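Local coordinates for protein putative acetyltransferase (Streptococcus mutans, PDB 4E2A) that probably transfers an acyl group, most likely acetyl from acetyl-CoA, to an acceptor substrate, as GNAT-family enzymes do, at residues L48-F59 / F75-K86. Numbering follows the deposited sequence.
Sequences LSLLQKIAIQTF and FFDEAYTLSVLK
Phe59 and Phe75 lie almost flat against each other in an offset stack, their ring centroids 4.2 Å apart and their planes only 6° from parallel. Ala79 CB lies over the rim of the opposite face of Phe75. Phe76 turns its ring differently: Ile56 CG2 sits over one face, 3.8 Å from the centroid, while Phe59 CB meets the ring at its edge. One turn back from Phe59, Ala55 CB stands over the centre of the Tyr80 ring in a CH-pi contact, almost on the ring normal. A water bridges Tyr80 OH and Ala55 O. Helix 48-63 is the first helix of the GNAT fold, following the N-terminal strand and packing against Phe98 and Phe108 of the sheet; here it meets the break between helices 69-79 and 82-90. At that break Gln52, with CG anti to the backbone N (chi1 172°) and the chain extended beyond it, delivers NE2 to a lone pair of Tyr80 O at 2.9 Å in a nearly straight bond (167°), and a second water links NE2 to Leu82 N. Toward the start of the helix the packing is aliphatic: Leu48 CG touches Leu82 CD2 at 3.6 Å, and Leu85 CD1 lies 3.6 Å from the Gln52 CB methylene.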
ATOM      1  N   LEU B  48      16.445  -2.475  22.043  1.00 22.88           N
ATOM      2  CA  LEU B  48      15.918  -1.689  20.928  1.00 29.61           C
ATOM      3  C   LEU B  48      16.960  -1.487  19.805  1.00 30.05           C
ATOM      4  O   LEU B  48      16.654  -1.633  18.613  1.00 24.37           O
ATOM      5  CB  LEU B  48      15.378  -0.351  21.450  1.00 22.46           C
ATOM      6  CG  LEU B  48      14.836   0.656  20.435  1.00 33.35           C
ATOM      7  CD1 LEU B  48      13.581   0.126  19.808  1.00 26.59           C
ATOM      8  CD2 LEU B  48      14.555   2.009  21.105  1.00 33.75           C
ATOM      9  N   SER B  49      18.194  -1.179  20.163  1.00 26.86           N
ATOM     10  CA  SER B  49      19.214  -0.926  19.158  1.00 21.64           C
ATOM     11  C   SER B  49      19.610  -2.197  18.451  1.00 23.25           C
ATOM     12  O   SER B  49      19.826  -2.211  17.291  1.00 22.52           O
ATOM     13  CB  SER B  49      20.439  -0.261  19.769  1.00 25.17           C
ATOM     14  OG  SER B  49      20.108   0.960  20.366  1.00 35.57           O
ATOM     15  N   LEU B  50      19.652  -3.274  19.201  1.00 27.38           N
ATOM     16  CA  LEU B  50      19.886  -4.580  18.667  1.00 29.46           C
ATOM     17  C   LEU B  50      18.817  -4.934  17.616  1.00 18.85           C
ATOM     18  O   LEU B  50      19.110  -5.273  16.524  1.00 25.00           O
ATOM     19  CB  LEU B  50      19.939  -5.564  19.822  1.00 20.00           C
ATOM     20  CG  LEU B  50      20.209  -7.000  19.481  1.00 20.00           C
ATOM     21  CD1 LEU B  50      21.212  -7.194  18.393  1.00 20.00           C
ATOM     22  CD2 LEU B  50      20.492  -7.820  20.678  1.00 20.00           C
ATOM     23  N   LEU B  51      17.576  -4.723  17.959  1.00 24.23           N
ATOM     24  CA  LEU B  51      16.486  -4.926  17.047  1.00 24.66           C
ATOM     25  C   LEU B  51      16.618  -4.118  15.759  1.00 26.02           C
ATOM     26  O   LEU B  51      16.442  -4.636  14.710  1.00 20.89           O
ATOM     27  CB  LEU B  51      15.192  -4.613  17.741  1.00 21.25           C
ATOM     28  CG  LEU B  51      13.958  -4.712  16.879  1.00 22.52           C
ATOM     29  CD1 LEU B  51      13.763  -6.058  16.305  1.00 20.15           C
ATOM     30  CD2 LEU B  51      12.735  -4.158  17.518  1.00 26.11           C
ATOM     31  N   GLN B  52      16.934  -2.846  15.883  1.00 22.79           N
ATOM     32  CA  GLN B  52      17.080  -1.992  14.703  1.00 26.37           C
ATOM     33  C   GLN B  52      18.153  -2.601  13.807  1.00 21.19           C
ATOM     34  O   GLN B  52      17.992  -2.703  12.580  1.00 26.00           O
ATOM     35  CB  GLN B  52      17.445  -0.537  15.107  1.00 18.59           C
ATOM     36  CG  GLN B  52      17.799   0.366  13.925  1.00 21.50           C
ATOM     37  CD  GLN B  52      18.244   1.771  14.334  1.00 24.10           C
ATOM     38  OE1 GLN B  52      19.256   1.935  15.008  1.00 24.44           O
ATOM     39  NE2 GLN B  52      17.463   2.793  13.938  1.00 23.26           N
ATOM     40  N   LYS B  53      19.245  -3.036  14.431  1.00 23.60           N
ATOM     41  CA  LYS B  53      20.385  -3.575  13.692  1.00 27.60           C
ATOM     42  C   LYS B  53      20.001  -4.810  12.860  1.00 20.00           C
ATOM     43  O   LYS B  53      20.282  -4.886  11.652  1.00 20.16           O
ATOM     44  CB  LYS B  53      21.540  -3.899  14.650  1.00 28.17           C
ATOM     45  CG  LYS B  53      22.721  -4.617  13.999  1.00 26.12           C
ATOM     46  CD  LYS B  53      23.903  -4.696  14.972  1.00 35.56           C
ATOM     47  CE  LYS B  53      25.074  -5.511  14.414  1.00 55.67           C
ATOM     48  NZ  LYS B  53      25.855  -4.765  13.375  1.00 48.79           N
ATOM     49  N   ILE B  54      19.351  -5.770  13.504  1.00 22.94           N
ATOM     50  CA  ILE B  54      19.020  -6.990  12.810  1.00 24.72           C
ATOM     51  C   ILE B  54      17.931  -6.720  11.769  1.00 24.72           C
ATOM     52  O   ILE B  54      17.993  -7.247  10.665  1.00 23.97           O
ATOM     53  CB  ILE B  54      18.617  -8.128  13.772  1.00 25.30           C
ATOM     54  CG1 ILE B  54      18.433  -9.425  12.993  1.00 27.26           C
ATOM     55  CG2 ILE B  54      17.323  -7.810  14.482  1.00 21.59           C
ATOM     56  CD1 ILE B  54      18.462 -10.677  13.880  1.00 34.97           C
ATOM     57  N   ALA B  55      16.951  -5.886  12.113  1.00 20.73           N
ATOM     58  CA  ALA B  55      15.930  -5.497  11.148  1.00 19.86           C
ATOM     59  C   ALA B  55      16.570  -4.869   9.897  1.00 21.86           C
ATOM     60  O   ALA B  55      16.222  -5.226   8.767  1.00 19.34           O
ATOM     61  CB  ALA B  55      14.929  -4.554  11.780  1.00 20.72           C
ATOM     62  N   ILE B  56      17.540  -3.978  10.085  1.00 18.88           N
ATOM     63  CA  ILE B  56      18.178  -3.367   8.917  1.00 21.61           C
ATOM     64  C   ILE B  56      19.013  -4.398   8.148  1.00 21.72           C
ATOM     65  O   ILE B  56      18.949  -4.499   6.911  1.00 18.09           O
ATOM     66  CB  ILE B  56      19.015  -2.135   9.298  1.00 26.16           C
ATOM     67  CG1 ILE B  56      18.083  -0.990   9.706  1.00 25.31           C
ATOM     68  CG2 ILE B  56      19.913  -1.720   8.145  1.00 31.58           C
ATOM     69  CD1 ILE B  56      18.803   0.217  10.310  1.00 26.95           C
ATOM     70  N   GLN B  57      19.781  -5.186   8.875  1.00 23.31           N
ATOM     71  CA  GLN B  57      20.648  -6.120   8.191  1.00 20.34           C
ATOM     72  C   GLN B  57      19.873  -7.151   7.363  1.00 22.03           C
ATOM     73  O   GLN B  57      20.261  -7.441   6.228  1.00 19.45           O
ATOM     74  CB  GLN B  57      21.626  -6.796   9.141  1.00 17.99           C
ATOM     75  CG  GLN B  57      22.740  -7.472   8.349  1.00 28.67           C
ATOM     76  CD  GLN B  57      23.713  -8.217   9.225  1.00 49.97           C
ATOM     77  OE1 GLN B  57      24.292  -9.225   8.803  1.00 57.89           O
ATOM     78  NE2 GLN B  57      23.908  -7.730  10.452  1.00 42.07           N
ATOM     79  N   THR B  58      18.785  -7.689   7.913  1.00 19.12           N
ATOM     80  CA  THR B  58      17.969  -8.654   7.177  1.00 19.63           C
ATOM     81  C   THR B  58      17.288  -8.024   5.962  1.00 20.42           C
ATOM     82  O   THR B  58      17.110  -8.682   4.940  1.00 20.38           O
ATOM     83  CB  THR B  58      16.937  -9.386   8.082  1.00 20.35           C
ATOM     84  OG1 THR B  58      16.098  -8.440   8.778  1.00 22.03           O
ATOM     85  CG2 THR B  58      17.667 -10.248   9.114  1.00 16.43           C
ATOM     86  N   PHE B  59      16.916  -6.745   6.069  1.00 19.02           N
ATOM     87  CA  PHE B  59      16.231  -6.096   4.960  1.00 26.88           C
ATOM     88  C   PHE B  59      17.231  -5.902   3.806  1.00 20.46           C
ATOM     89  O   PHE B  59      16.930  -6.160   2.637  1.00 23.68           O
ATOM     90  CB  PHE B  59      15.600  -4.758   5.383  1.00 20.94           C
ATOM     91  CG  PHE B  59      14.561  -4.243   4.393  1.00 28.89           C
ATOM     92  CD1 PHE B  59      14.937  -3.436   3.329  1.00 32.24           C
ATOM     93  CD2 PHE B  59      13.216  -4.572   4.535  1.00 30.75           C
ATOM     94  CE1 PHE B  59      13.995  -2.958   2.419  1.00 25.20           C
ATOM     95  CE2 PHE B  59      12.261  -4.100   3.627  1.00 28.27           C
ATOM     96  CZ  PHE B  59      12.654  -3.287   2.572  1.00 23.63           C
ATOM     97  N   PHE B  75      13.459   3.127   2.980  1.00 32.51           N
ATOM     98  CA  PHE B  75      12.647   2.257   3.829  1.00 28.10           C
ATOM     99  C   PHE B  75      13.133   2.286   5.271  1.00 30.09           C
ATOM    100  O   PHE B  75      12.318   2.439   6.195  1.00 31.79           O
ATOM    101  CB  PHE B  75      12.608   0.812   3.300  1.00 32.37           C
ATOM    102  CG  PHE B  75      11.662  -0.095   4.062  1.00 29.13           C
ATOM    103  CD1 PHE B  75      10.325  -0.192   3.696  1.00 31.86           C
ATOM    104  CD2 PHE B  75      12.112  -0.850   5.130  1.00 30.46           C
ATOM    105  CE1 PHE B  75       9.449  -1.023   4.396  1.00 37.35           C
ATOM    106  CE2 PHE B  75      11.247  -1.675   5.835  1.00 24.65           C
ATOM    107  CZ  PHE B  75       9.915  -1.763   5.467  1.00 32.16           C
ATOM    108  N   PHE B  76      14.442   2.148   5.479  1.00 29.38           N
ATOM    109  CA  PHE B  76      15.005   2.256   6.837  1.00 31.61           C
ATOM    110  C   PHE B  76      14.597   3.555   7.518  1.00 33.02           C
ATOM    111  O   PHE B  76      14.216   3.566   8.698  1.00 33.44           O
ATOM    112  CB  PHE B  76      16.530   2.221   6.831  1.00 28.57           C
ATOM    113  CG  PHE B  76      17.114   1.015   6.165  1.00 33.03           C
ATOM    114  CD1 PHE B  76      16.498  -0.216   6.261  1.00 36.40           C
ATOM    115  CD2 PHE B  76      18.290   1.128   5.438  1.00 32.91           C
ATOM    116  CE1 PHE B  76      17.045  -1.318   5.631  1.00 36.23           C
ATOM    117  CE2 PHE B  76      18.837   0.047   4.804  1.00 32.28           C
ATOM    118  CZ  PHE B  76      18.222  -1.184   4.901  1.00 31.84           C
ATOM    119  N   ASP B  77      14.702   4.653   6.771  1.00 30.73           N
ATOM    120  CA  ASP B  77      14.451   5.988   7.312  1.00 34.32           C
ATOM    121  C   ASP B  77      13.004   6.127   7.766  1.00 34.42           C
ATOM    122  O   ASP B  77      12.690   7.007   8.569  1.00 30.96           O
ATOM    123  CB  ASP B  77      14.775   7.093   6.285  1.00 38.93           C
ATOM    124  CG  ASP B  77      16.267   7.338   6.117  1.00 42.19           C
ATOM    125  OD1 ASP B  77      17.079   6.841   6.933  1.00 42.88           O
ATOM    126  OD2 ASP B  77      16.633   8.050   5.152  1.00 52.93           O
ATOM    127  N   GLU B  78      12.125   5.267   7.254  1.00 29.91           N
ATOM    128  CA  GLU B  78      10.707   5.358   7.577  1.00 30.70           C
ATOM    129  C   GLU B  78      10.255   4.289   8.572  1.00 30.36           C
ATOM    130  O   GLU B  78       9.498   4.568   9.502  1.00 29.20           O
ATOM    131  CB  GLU B  78       9.838   5.261   6.305  1.00 34.09           C
ATOM    132  CG  GLU B  78       8.326   5.382   6.579  1.00 34.68           C
ATOM    133  CD  GLU B  78       7.441   5.165   5.334  1.00 54.12           C
ATOM    134  OE1 GLU B  78       7.967   4.765   4.268  1.00 39.67           O
ATOM    135  OE2 GLU B  78       6.207   5.401   5.423  1.00 44.71           O
ATOM    136  N   ALA B  79      10.703   3.061   8.362  1.00 22.80           N
ATOM    137  CA  ALA B  79      10.200   1.919   9.141  1.00 33.19           C
ATOM    138  C   ALA B  79      11.086   1.486  10.309  1.00 21.72           C
ATOM    139  O   ALA B  79      10.612   0.866  11.250  1.00 24.51           O
ATOM    140  CB  ALA B  79       9.938   0.715   8.222  1.00 21.63           C
ATOM    141  N   TYR B  80      12.378   1.759  10.234  1.00 21.78           N
ATOM    142  CA  TYR B  80      13.283   1.163  11.207  1.00 20.84           C
ATOM    143  C   TYR B  80      14.104   2.171  11.996  1.00 21.47           C
ATOM    144  O   TYR B  80      15.241   1.886  12.369  1.00 27.28           O
ATOM    145  CB  TYR B  80      14.211   0.144  10.526  1.00 27.90           C
ATOM    146  CG  TYR B  80      13.533  -1.128  10.009  1.00 26.23           C
ATOM    147  CD1 TYR B  80      12.345  -1.593  10.565  1.00 26.92           C
ATOM    148  CD2 TYR B  80      14.111  -1.879   8.982  1.00 21.12           C
ATOM    149  CE1 TYR B  80      11.734  -2.761  10.097  1.00 24.71           C
ATOM    150  CE2 TYR B  80      13.507  -3.050   8.509  1.00 21.82           C
ATOM    151  CZ  TYR B  80      12.329  -3.493   9.078  1.00 29.72           C
ATOM    152  OH  TYR B  80      11.736  -4.665   8.622  1.00 24.51           O
ATOM    153  N   THR B  81      13.548   3.356  12.238  1.00 22.48           N
ATOM    154  CA  THR B  81      14.158   4.307  13.185  1.00 15.92           C
ATOM    155  C   THR B  81      13.880   3.795  14.589  1.00 20.80           C
ATOM    156  O   THR B  81      12.956   2.981  14.787  1.00 23.60           O
ATOM    157  CB  THR B  81      13.557   5.718  13.032  1.00 18.55           C
ATOM    158  OG1 THR B  81      12.161   5.696  13.384  1.00 20.31           O
ATOM    159  CG2 THR B  81      13.710   6.199  11.598  1.00 23.82           C
ATOM    160  N   LEU B  82      14.683   4.229  15.555  1.00 23.20           N
ATOM    161  CA  LEU B  82      14.514   3.774  16.931  1.00 22.99           C
ATOM    162  C   LEU B  82      13.154   4.176  17.483  1.00 28.29           C
ATOM    163  O   LEU B  82      12.584   3.452  18.292  1.00 23.50           O
ATOM    164  CB  LEU B  82      15.601   4.327  17.846  1.00 21.58           C
ATOM    165  CG  LEU B  82      17.025   3.751  17.723  1.00 32.83           C
ATOM    166  CD1 LEU B  82      18.009   4.561  18.557  1.00 26.20           C
ATOM    167  CD2 LEU B  82      17.036   2.288  18.145  1.00 27.06           C
ATOM    168  N   SER B  83      12.638   5.328  17.056  1.00 20.48           N
ATOM    169  CA  SER B  83      11.354   5.805  17.584  1.00 24.54           C
ATOM    170  C   SER B  83      10.154   4.977  17.096  1.00 18.96           C
ATOM    171  O   SER B  83       9.221   4.715  17.861  1.00 25.33           O
ATOM    172  CB  SER B  83      11.151   7.305  17.292  1.00 24.06           C
ATOM    173  OG  SER B  83      11.092   7.581  15.897  1.00 30.99           O
ATOM    174  N   VAL B  84      10.161   4.594  15.827  1.00 20.51           N
ATOM    175  CA  VAL B  84       9.083   3.753  15.288  1.00 17.80           C
ATOM    176  C   VAL B  84       9.142   2.356  15.919  1.00 21.30           C
ATOM    177  O   VAL B  84       8.130   1.804  16.348  1.00 25.47           O
ATOM    178  CB  VAL B  84       9.129   3.685  13.750  1.00 20.94           C
ATOM    179  CG1 VAL B  84       8.125   2.676  13.214  1.00 21.08           C
ATOM    180  CG2 VAL B  84       8.886   5.083  13.141  1.00 22.78           C
ATOM    181  N   LEU B  85      10.338   1.794  15.987  1.00 20.73           N
ATOM    182  CA  LEU B  85      10.503   0.497  16.644  1.00 19.94           C
ATOM    183  C   LEU B  85      10.127   0.570  18.132  1.00 28.78           C
ATOM    184  O   LEU B  85       9.557  -0.378  18.689  1.00 22.27           O
ATOM    185  CB  LEU B  85      11.937  -0.006  16.460  1.00 21.28           C
ATOM    186  CG  LEU B  85      12.311  -0.373  15.021  1.00 17.99           C
ATOM    187  CD1 LEU B  85      13.813  -0.568  14.919  1.00 22.47           C
ATOM    188  CD2 LEU B  85      11.555  -1.619  14.604  1.00 24.89           C
ATOM    189  N   LYS B  86      10.437   1.696  18.776  1.00 27.25           N
ATOM    190  CA  LYS B  86      10.027   1.874  20.171  1.00 29.58           C
ATOM    191  C   LYS B  86       8.505   1.776  20.351  1.00 24.02           C
ATOM    192  O   LYS B  86       8.025   1.087  21.262  1.00 23.05           O
ATOM    193  CB  LYS B  86      10.549   3.196  20.737  1.00 28.34           C
ATOM    194  CG  LYS B  86      10.076   3.497  22.167  1.00 26.16           C
ATOM    195  CD  LYS B  86      10.725   2.584  23.208  1.00 30.22           C
ATOM    196  CE  LYS B  86      10.208   2.940  24.621  1.00 40.43           C
ATOM    197  NZ  LYS B  86      10.444   1.870  25.641  1.00 40.79           N
TER
HETATM  198  O   HOH W   1      17.013   5.935  14.363  1.00 29.77           O
HETATM  199  O   HOH W   2      13.874  -6.496   7.985  1.00 20.23           O